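Local coordinates for protein copper-transporting ATPase PAA2, chloroplastic (Arabidopsis thaliana, PDB 5LBK) that forms the nucleotide-binding domain of a P-type ATPase that uses ATP to move copper across the chloroplast thylakoid membrane into the lumen, at residues Glu16-Glu19 and Val20-Ala24. Sequence-based numbering, arbitrary orientation.
Sequences EEQE and VLKMA
Four successive i to i+4 backbone hydrogen bonds join Glu-16–Glu-19 to Val-20–Met-23 in the first turns of helix 17-27, among them Val-20 N to Glu-16 O (3.2 Å) and Leu-21 N to Glu-17 O, the latter nearly straight at 173°. Glu-16, at the N-cap position, begins the series with its own carbonyl. Its side chain swings outward from the start of the helix, where Gln-18 NE2 donates to Glu-16 OE2 at 2.9 Å; the acceptor lies in the amide plane of Gln-18, whereas the donor approaches the syn side of OE2 from 29° out of the carboxylate plane. The aliphatic stem of Lys-22 packs against the carbonyl oxygen of Gln-18. With CG beside its own backbone N (chi1 -78°), that carbon sits 3.1 Å from Gln-18 O, and the extended chain then carries NZ to 4.2 Å from Gln-18 OE1. Glu-17 and Leu-21 run side by side, one turn apart, and Glu-17 OE2 comes within 4.0 Å of Leu-21 CD2. One turn on from Glu-19, the CG of Met-23 rests 3.5 Å from the Glu-19 carbonyl oxygen. Val-20 and Leu-21 are buried, Val-20 against Val-10 and Ser-12 of strand 7-12, Leu-21 against Ile-39 and Glu-42 of helix 34-45. The arrangement is that of an amphipathic helix N-terminus, packed on the antiparallel sheet and beside helix 34-45 of the P-type ATPase N-domain.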
loop_
_atom_site.group_PDB
_atom_site.type_symbol
_atom_site.label_atom_id
_atom_site.label_comp_id
_atom_site.label_asym_id
_atom_site.label_seq_id
_atom_site.Cartn_x
_atom_site.Cartn_y
_atom_site.Cartn_z
ATOM N N GLU A 16 11.764 -3.976 1.457
ATOM C CA GLU A 16 11.447 -5.392 1.445
ATOM C C GLU A 16 9.955 -5.591 1.202
ATOM O O GLU A 16 9.121 -4.857 1.730
ATOM C CB GLU A 16 11.864 -6.019 2.772
ATOM C CG GLU A 16 13.263 -5.610 3.245
ATOM C CD GLU A 16 13.564 -6.049 4.666
ATOM O OE1 GLU A 16 14.746 -5.976 5.075
ATOM O OE2 GLU A 16 12.616 -6.448 5.378
ATOM N N GLU A 17 9.624 -6.590 0.387
ATOM C CA GLU A 17 8.229 -6.935 0.142
ATOM C C GLU A 17 7.439 -7.038 1.444
ATOM O O GLU A 17 6.333 -6.483 1.565
ATOM C CB GLU A 17 8.196 -8.251 -0.644
ATOM C CG GLU A 17 6.897 -9.005 -0.624
ATOM C CD GLU A 17 6.899 -10.150 0.362
ATOM O OE1 GLU A 17 7.856 -10.955 0.367
ATOM O OE2 GLU A 17 5.930 -10.243 1.139
ATOM N N GLN A 18 8.003 -7.719 2.447
ATOM C CA GLN A 18 7.256 -7.916 3.680
ATOM C C GLN A 18 6.933 -6.576 4.322
ATOM O O GLN A 18 5.875 -6.415 4.951
ATOM C CB GLN A 18 8.037 -8.809 4.656
ATOM C CG GLN A 18 9.329 -8.177 5.240
ATOM C CD GLN A 18 9.978 -8.989 6.373
ATOM O OE1 GLN A 18 9.383 -9.918 6.936
ATOM N NE2 GLN A 18 11.209 -8.617 6.720
ATOM N N GLU A 19 7.846 -5.613 4.216
ATOM C CA GLU A 19 7.608 -4.334 4.870
ATOM C C GLU A 19 6.457 -3.604 4.199
ATOM O O GLU A 19 5.636 -2.985 4.885
ATOM C CB GLU A 19 8.855 -3.457 4.861
ATOM C CG GLU A 19 10.009 -3.967 5.699
ATOM C CD GLU A 19 11.170 -2.966 5.810
ATOM O OE1 GLU A 19 11.414 -2.464 6.932
ATOM O OE2 GLU A 19 11.841 -2.685 4.781
ATOM N N VAL A 20 6.382 -3.675 2.856
ATOM C CA VAL A 20 5.295 -3.032 2.119
ATOM C C VAL A 20 3.966 -3.666 2.490
ATOM O O VAL A 20 2.972 -2.964 2.734
ATOM C CB VAL A 20 5.549 -3.086 0.595
ATOM C CG1 VAL A 20 4.312 -2.612 -0.202
ATOM C CG2 VAL A 20 6.771 -2.244 0.270
ATOM N N LEU A 21 3.925 -4.994 2.531
ATOM C CA LEU A 21 2.714 -5.689 2.925
ATOM C C LEU A 21 2.330 -5.372 4.364
ATOM O O LEU A 21 1.140 -5.224 4.656
ATOM C CB LEU A 21 2.918 -7.184 2.739
ATOM C CG LEU A 21 1.736 -8.112 2.845
ATOM C CD1 LEU A 21 0.566 -7.659 1.983
ATOM C CD2 LEU A 21 2.258 -9.534 2.462
ATOM N N LYS A 22 3.313 -5.330 5.287
ATOM C CA LYS A 22 3.018 -5.064 6.698
ATOM C C LYS A 22 2.368 -3.704 6.867
ATOM O O LYS A 22 1.416 -3.548 7.641
ATOM C CB LYS A 22 4.283 -5.087 7.548
ATOM C CG LYS A 22 4.794 -6.463 7.892
ATOM C CD LYS A 22 6.027 -6.358 8.787
ATOM C CE LYS A 22 6.442 -7.743 9.309
ATOM N NZ LYS A 22 7.670 -7.741 10.157
ATOM N N MET A 23 2.942 -2.694 6.223
ATOM C CA MET A 23 2.350 -1.352 6.248
ATOM C C MET A 23 0.985 -1.337 5.600
ATOM O O MET A 23 0.045 -0.712 6.133
ATOM C CB MET A 23 3.266 -0.365 5.535
ATOM C CG MET A 23 4.532 0.035 6.338
ATOM S SD MET A 23 5.523 1.165 5.308
ATOM C CE MET A 23 6.829 1.603 6.463
ATOM N N ALA A 24 0.831 -2.002 4.455
ATOM C CA ALA A 24 -0.462 -1.922 3.780
ATOM C C ALA A 24 -1.542 -2.607 4.618
ATOM O O ALA A 24 -2.661 -2.111 4.735
ATOM C CB ALA A 24 -0.385 -2.547 2.403
#